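PDB 3BB7: interpain A from Prevotella intermedia, which probably cleaves peptide bonds as a cysteine protease of the C10 family, present here as a proenzyme fragment with part of its propeptide. Local coordinates for residues A[87-92]-A[125-130]; A[97-102]-A[168-173]. The protein carries 1 engineered substitution. All coordinates share one frame; numbering follows the deposited sequence.

Contact 1: residues A[87-92]-A[125-130]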
# COMPACT_ATOMS: atom_id res chain seq x y z
N SER A 87 -13.67 -8.34 -5.91
CA SER A 87 -13.32 -7.21 -6.77
C SER A 87 -12.90 -6.02 -5.89
O SER A 87 -13.38 -5.87 -4.78
CB SER A 87 -14.46 -6.84 -7.70
OG SER A 87 -15.62 -6.60 -6.96
N THR A 88 -11.94 -5.25 -6.40
CA THR A 88 -11.42 -4.03 -5.78
C THR A 88 -12.43 -3.34 -4.86
O THR A 88 -13.47 -2.88 -5.33
CB THR A 88 -11.01 -3.08 -6.93
OG1 THR A 88 -10.13 -3.79 -7.81
CG2 THR A 88 -10.32 -1.79 -6.41
N LEU A 89 -12.10 -3.30 -3.56
CA LEU A 89 -12.96 -2.73 -2.55
C LEU A 89 -12.87 -1.22 -2.37
O LEU A 89 -13.90 -0.56 -2.10
CB LEU A 89 -12.67 -3.39 -1.18
CG LEU A 89 -13.08 -4.87 -1.13
CD1 LEU A 89 -12.56 -5.55 0.13
CD2 LEU A 89 -14.62 -5.05 -1.20
N LEU A 90 -11.65 -0.65 -2.48
CA LEU A 90 -11.52 0.79 -2.24
C LEU A 90 -12.03 1.61 -3.44
O LEU A 90 -11.98 1.16 -4.60
CB LEU A 90 -10.04 1.13 -2.02
CG LEU A 90 -9.42 1.06 -0.62
CD1 LEU A 90 -9.91 0.02 0.37
CD2 LEU A 90 -7.89 1.09 -0.76
N THR A 91 -12.48 2.84 -3.16
CA THR A 91 -12.87 3.77 -4.24
C THR A 91 -11.95 4.99 -4.32
O THR A 91 -12.09 5.83 -5.22
CB THR A 91 -14.32 4.25 -4.04
OG1 THR A 91 -14.47 4.80 -2.72
CG2 THR A 91 -15.28 3.03 -4.19
N THR A 92 -11.02 5.10 -3.37
CA THR A 92 -10.17 6.26 -3.29
C THR A 92 -8.90 6.06 -4.12
O THR A 92 -8.46 4.93 -4.38
CB THR A 92 -9.76 6.53 -1.83
OG1 THR A 92 -9.24 5.31 -1.25
CG2 THR A 92 -10.93 7.02 -1.03
N LEU A 125 -8.87 2.99 6.65
CA LEU A 125 -9.82 3.57 7.64
C LEU A 125 -11.01 4.22 6.95
O LEU A 125 -12.17 4.06 7.38
CB LEU A 125 -9.11 4.59 8.52
CG LEU A 125 -8.48 3.98 9.80
CD1 LEU A 125 -7.69 2.68 9.55
CD2 LEU A 125 -7.67 4.99 10.60
N ASN A 126 -10.76 4.91 5.84
CA ASN A 126 -11.84 5.55 5.12
C ASN A 126 -12.82 4.52 4.53
O ASN A 126 -14.01 4.76 4.43
CB ASN A 126 -11.31 6.43 3.99
CG ASN A 126 -12.44 7.12 3.24
OD1 ASN A 126 -13.17 7.96 3.81
ND2 ASN A 126 -12.59 6.77 1.96
N TYR A 127 -12.29 3.38 4.09
CA TYR A 127 -13.16 2.31 3.58
C TYR A 127 -14.19 1.91 4.66
O TYR A 127 -15.40 1.72 4.37
CB TYR A 127 -12.31 1.12 3.14
CG TYR A 127 -13.18 -0.06 2.78
CD1 TYR A 127 -13.88 -0.10 1.56
CD2 TYR A 127 -13.36 -1.10 3.68
CE1 TYR A 127 -14.71 -1.18 1.24
CE2 TYR A 127 -14.22 -2.21 3.37
CZ TYR A 127 -14.87 -2.23 2.15
OH TYR A 127 -15.73 -3.26 1.81
N PHE A 128 -13.73 1.80 5.91
CA PHE A 128 -14.62 1.43 7.02
C PHE A 128 -15.40 2.57 7.64
O PHE A 128 -16.37 2.32 8.36
CB PHE A 128 -13.79 0.75 8.12
CG PHE A 128 -13.29 -0.61 7.71
CD1 PHE A 128 -14.19 -1.67 7.52
CD2 PHE A 128 -11.94 -0.82 7.48
CE1 PHE A 128 -13.75 -2.94 7.14
CE2 PHE A 128 -11.47 -2.09 7.06
CZ PHE A 128 -12.38 -3.13 6.91
N LYS A 129 -14.98 3.80 7.37
CA LYS A 129 -15.56 5.00 7.99
C LYS A 129 -15.57 4.85 9.51
O LYS A 129 -16.59 5.06 10.19
CB LYS A 129 -16.95 5.31 7.43
CG LYS A 129 -16.86 5.78 5.99
CD LYS A 129 -18.19 5.70 5.29
CE LYS A 129 -17.95 5.80 3.78
NZ LYS A 129 -16.53 5.45 3.38
N TYR A 130 -14.41 4.47 10.04
CA TYR A 130 -14.28 4.10 11.45
C TYR A 130 -12.85 4.34 11.85
O TYR A 130 -11.97 4.12 11.04
CB TYR A 130 -14.66 2.61 11.61
CG TYR A 130 -14.63 2.06 13.02
CD1 TYR A 130 -15.77 2.06 13.81
CD2 TYR A 130 -13.45 1.51 13.54
CE1 TYR A 130 -15.72 1.54 15.10
CE2 TYR A 130 -13.40 0.99 14.82
CZ TYR A 130 -14.54 1.00 15.59
OH TYR A 130 -14.46 0.49 16.87
O HOH W 1 -10.69 4.56 1.01

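Contact 2: residues A[97-102]-A[168-173]. Unlike the reference sequence in segment 168-173: Asn-169 (reference Asp).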
# COMPACT_ATOMS: atom_id res chain seq x y z
N GLN A 97 1.13 13.87 -1.33
CA GLN A 97 1.38 15.32 -1.42
C GLN A 97 0.10 16.15 -1.29
O GLN A 97 -0.80 15.74 -0.53
CB GLN A 97 2.27 15.65 -2.63
CG GLN A 97 3.60 14.93 -2.51
CD GLN A 97 4.59 15.35 -3.53
OE1 GLN A 97 4.61 14.81 -4.64
NE2 GLN A 97 5.43 16.31 -3.17
N MET A 98 -0.01 17.31 -1.92
CA MET A 98 -1.20 18.13 -1.65
C MET A 98 -2.48 17.50 -2.21
O MET A 98 -2.45 16.96 -3.31
CB MET A 98 -1.01 19.58 -2.14
CG MET A 98 -0.03 20.33 -1.26
SD MET A 98 -0.67 20.72 0.40
CE MET A 98 -2.01 21.85 -0.01
N PRO A 99 -3.59 17.59 -1.48
CA PRO A 99 -3.77 18.22 -0.17
C PRO A 99 -3.56 17.28 1.02
O PRO A 99 -3.75 17.70 2.18
CB PRO A 99 -5.24 18.64 -0.21
CG PRO A 99 -5.88 17.53 -1.03
CD PRO A 99 -4.87 17.09 -2.04
N TYR A 100 -3.20 16.03 0.75
CA TYR A 100 -3.04 15.03 1.81
C TYR A 100 -2.09 15.48 2.89
O TYR A 100 -2.29 15.14 4.07
CB TYR A 100 -2.55 13.72 1.19
CG TYR A 100 -3.39 13.31 -0.02
CD1 TYR A 100 -2.90 13.42 -1.33
CD2 TYR A 100 -4.72 12.87 0.15
CE1 TYR A 100 -3.71 13.08 -2.45
CE2 TYR A 100 -5.50 12.51 -0.96
CZ TYR A 100 -5.00 12.64 -2.24
OH TYR A 100 -5.83 12.25 -3.26
N ASN A 101 -1.04 16.21 2.48
CA ASN A 101 -0.01 16.67 3.42
C ASN A 101 -0.19 18.11 3.89
O ASN A 101 0.75 18.69 4.45
CB ASN A 101 1.39 16.51 2.79
CG ASN A 101 1.62 17.46 1.61
OD1 ASN A 101 0.67 18.03 1.08
ND2 ASN A 101 2.90 17.64 1.20
N LYS A 102 -1.37 18.69 3.68
CA LYS A 102 -1.63 20.12 3.98
C LYS A 102 -1.26 20.53 5.39
O LYS A 102 -0.84 21.67 5.63
CB LYS A 102 -3.14 20.44 3.73
CG LYS A 102 -3.62 21.87 3.94
CD LYS A 102 -5.06 22.02 3.43
CE LYS A 102 -5.68 23.25 4.03
NZ LYS A 102 -7.02 23.50 3.46
N ASP A 168 -13.16 10.77 -3.05
CA ASP A 168 -12.44 9.64 -3.63
C ASP A 168 -11.15 10.12 -4.29
O ASP A 168 -10.12 9.49 -4.16
CB ASP A 168 -13.29 8.91 -4.65
CG ASP A 168 -14.28 7.97 -4.02
OD1 ASP A 168 -14.13 7.63 -2.81
OD2 ASP A 168 -15.21 7.56 -4.76
N ASN A 169 -11.22 11.26 -4.99
CA ASN A 169 -10.16 11.71 -5.91
C ASN A 169 -9.89 13.19 -5.59
O ASN A 169 -10.80 13.99 -5.61
CB ASN A 169 -10.73 11.57 -7.34
CG ASN A 169 -9.73 11.91 -8.44
OD1 ASN A 169 -8.61 12.38 -8.20
ND2 ASN A 169 -10.16 11.66 -9.69
N TYR A 170 -8.65 13.54 -5.31
CA TYR A 170 -8.27 14.92 -5.05
C TYR A 170 -7.33 15.46 -6.14
O TYR A 170 -6.67 16.47 -5.92
CB TYR A 170 -7.56 15.05 -3.69
CG TYR A 170 -8.48 14.94 -2.49
CD1 TYR A 170 -8.73 13.68 -1.89
CD2 TYR A 170 -9.07 16.07 -1.93
CE1 TYR A 170 -9.56 13.55 -0.78
CE2 TYR A 170 -9.92 15.96 -0.80
CZ TYR A 170 -10.16 14.69 -0.23
OH TYR A 170 -10.99 14.57 0.85
N SER A 171 -7.28 14.81 -7.30
CA SER A 171 -6.39 15.25 -8.37
C SER A 171 -6.96 16.37 -9.21
O SER A 171 -6.26 16.88 -10.12
CB SER A 171 -6.03 14.08 -9.29
OG SER A 171 -7.19 13.63 -9.96
N GLY A 172 -8.22 16.73 -8.99
CA GLY A 172 -8.79 17.87 -9.68
C GLY A 172 -9.36 18.80 -8.65
O GLY A 172 -8.63 19.35 -7.80
N ASN A 173 -10.68 18.94 -8.68
CA ASN A 173 -11.36 19.92 -7.86
C ASN A 173 -11.69 19.36 -6.48
O ASN A 173 -11.95 18.16 -6.35
CB ASN A 173 -12.62 20.42 -8.57
CG ASN A 173 -12.28 21.19 -9.84
OD1 ASN A 173 -11.11 21.54 -10.08
ND2 ASN A 173 -13.29 21.44 -10.67

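Contact 1: residues A[87-92]-A[125-130]
Tyr-127, near the C-terminal end of helix 116-128, leans across the irregular loop 87-92 and carries most of the contact. Its CB lies 3.8 Å from CD1 of Leu-90, and the same methyl group is also near CG and CD1 of the ring. With CG anti to the backbone N (chi1 173°), the ring is carried along the loop toward Leu-89. There CE1 of Tyr-127 is approached obliquely by the carbonyl O of Leu-89 at 3.5 Å, and lies 3.9 Å from CB of Leu-89. At the tip, the phenol OH is 3.7 Å from CD2 of Leu-89, an apolar neighbour. In the papain-like fold of clan CA the helix that begins at the nucleophile position, here the engineered Ala-116, is the central one; the loop 87-92 lies between the last turn of this helix and strand 267-274, where OD1 of Asp-272 accepts from the backbone N of Leu-90. From the residue before Tyr-127, ND2 of Asn-126 packs against CG2 of Thr-92 at 3.4 Å. A water links the two residues: it accepts from ND2 of Asn-126 at 3.1 Å and donates to OG1 of Thr-92 at 2.8 Å, a hydroxyl also hydrogen-bonded to Gln-123 one helical turn earlier.

Contact 2: residues A[97-102]-A[168-173]
An aromatic cluster packed against helix 176-192 of the peptidase domain brings together Pro-99, Tyr-100 and Tyr-170, two loops meeting through side chains without a direct hydrogen bond between them. Pro-99 and Tyr-100 both come at Tyr-170 from the same side of its ring, Pro-99 near CD2 and Tyr-100 near CD1. CD2 of Tyr-170 lies 3.6 Å from CG of Pro-99, the pyrrolidine ring and the tyrosine crossing at about a right angle, while CD of Pro-99 reaches back to CB of Tyr-170. The peptide bond before Pro-99 is cis, and a type I beta turn from Pro-99 to Lys-102 follows, closed by the Lys-102 N to Pro-99 O bond; this compact bend presents Pro-99 and Tyr-100 together.

Around Tyr-170 the chain is bent by an Asx turn: OD1 of Asn-169, a residue that differs from the reference sequence, accepts from N of Ser-171 at 2.9 Å, the donor lying above the carbonyl plane, and from OG of Ser-171 at 2.6 Å. Both bonds fall on one oxygen and tie the Asn-169 side chain to Ser-171.

Tyr-100 comes in with its far end. Its OH sits at the edge of the Tyr-170 ring, near the ring plane, 3.3 Å from CB of Tyr-170, and its CE2 is 3.6 Å from CD1 of Tyr-170. The two ring planes are steeply inclined, at 80°, with centroids 5.4 Å apart. With CG of Tyr-170 anti to its carbonyl carbon (chi1 -74°), the ring projects into the cluster, and its hydroxyl is hydrogen-bonded to O of Glu-178 and N of Lys-167. Trp-94 meets both tyrosine rings, and Val-182 touches both from the helix, completing a loop-loop aromatic cluster on helix 176-192 of the papain-like domain, with the Tyr-100 side chain about 11 Å from that of Ala-116, the engineered residue at the predicted nucleophile position.

How the contacts relate
Both contacts are buried and each involves part of the long connection between helix 49-68 and helix 116-128, but they serve different elements. Contact 1 sets that connection against the helix itself, close to strand 267-274, and lies nearer the centre of the chain; contact 2 joins it to the loop before helix 176-192, farther out. Their chemistry differs accordingly: aliphatic groups, one tyrosine and a bridging water in the first, a proline and two obliquely set tyrosines in the second. The centres are about 17 Å apart, yet the two touch, since OG1 of Thr-91 probably hydrogen-bonds OD1 of Asp-168 at 2.9 Å. Along the chain their segments alternate.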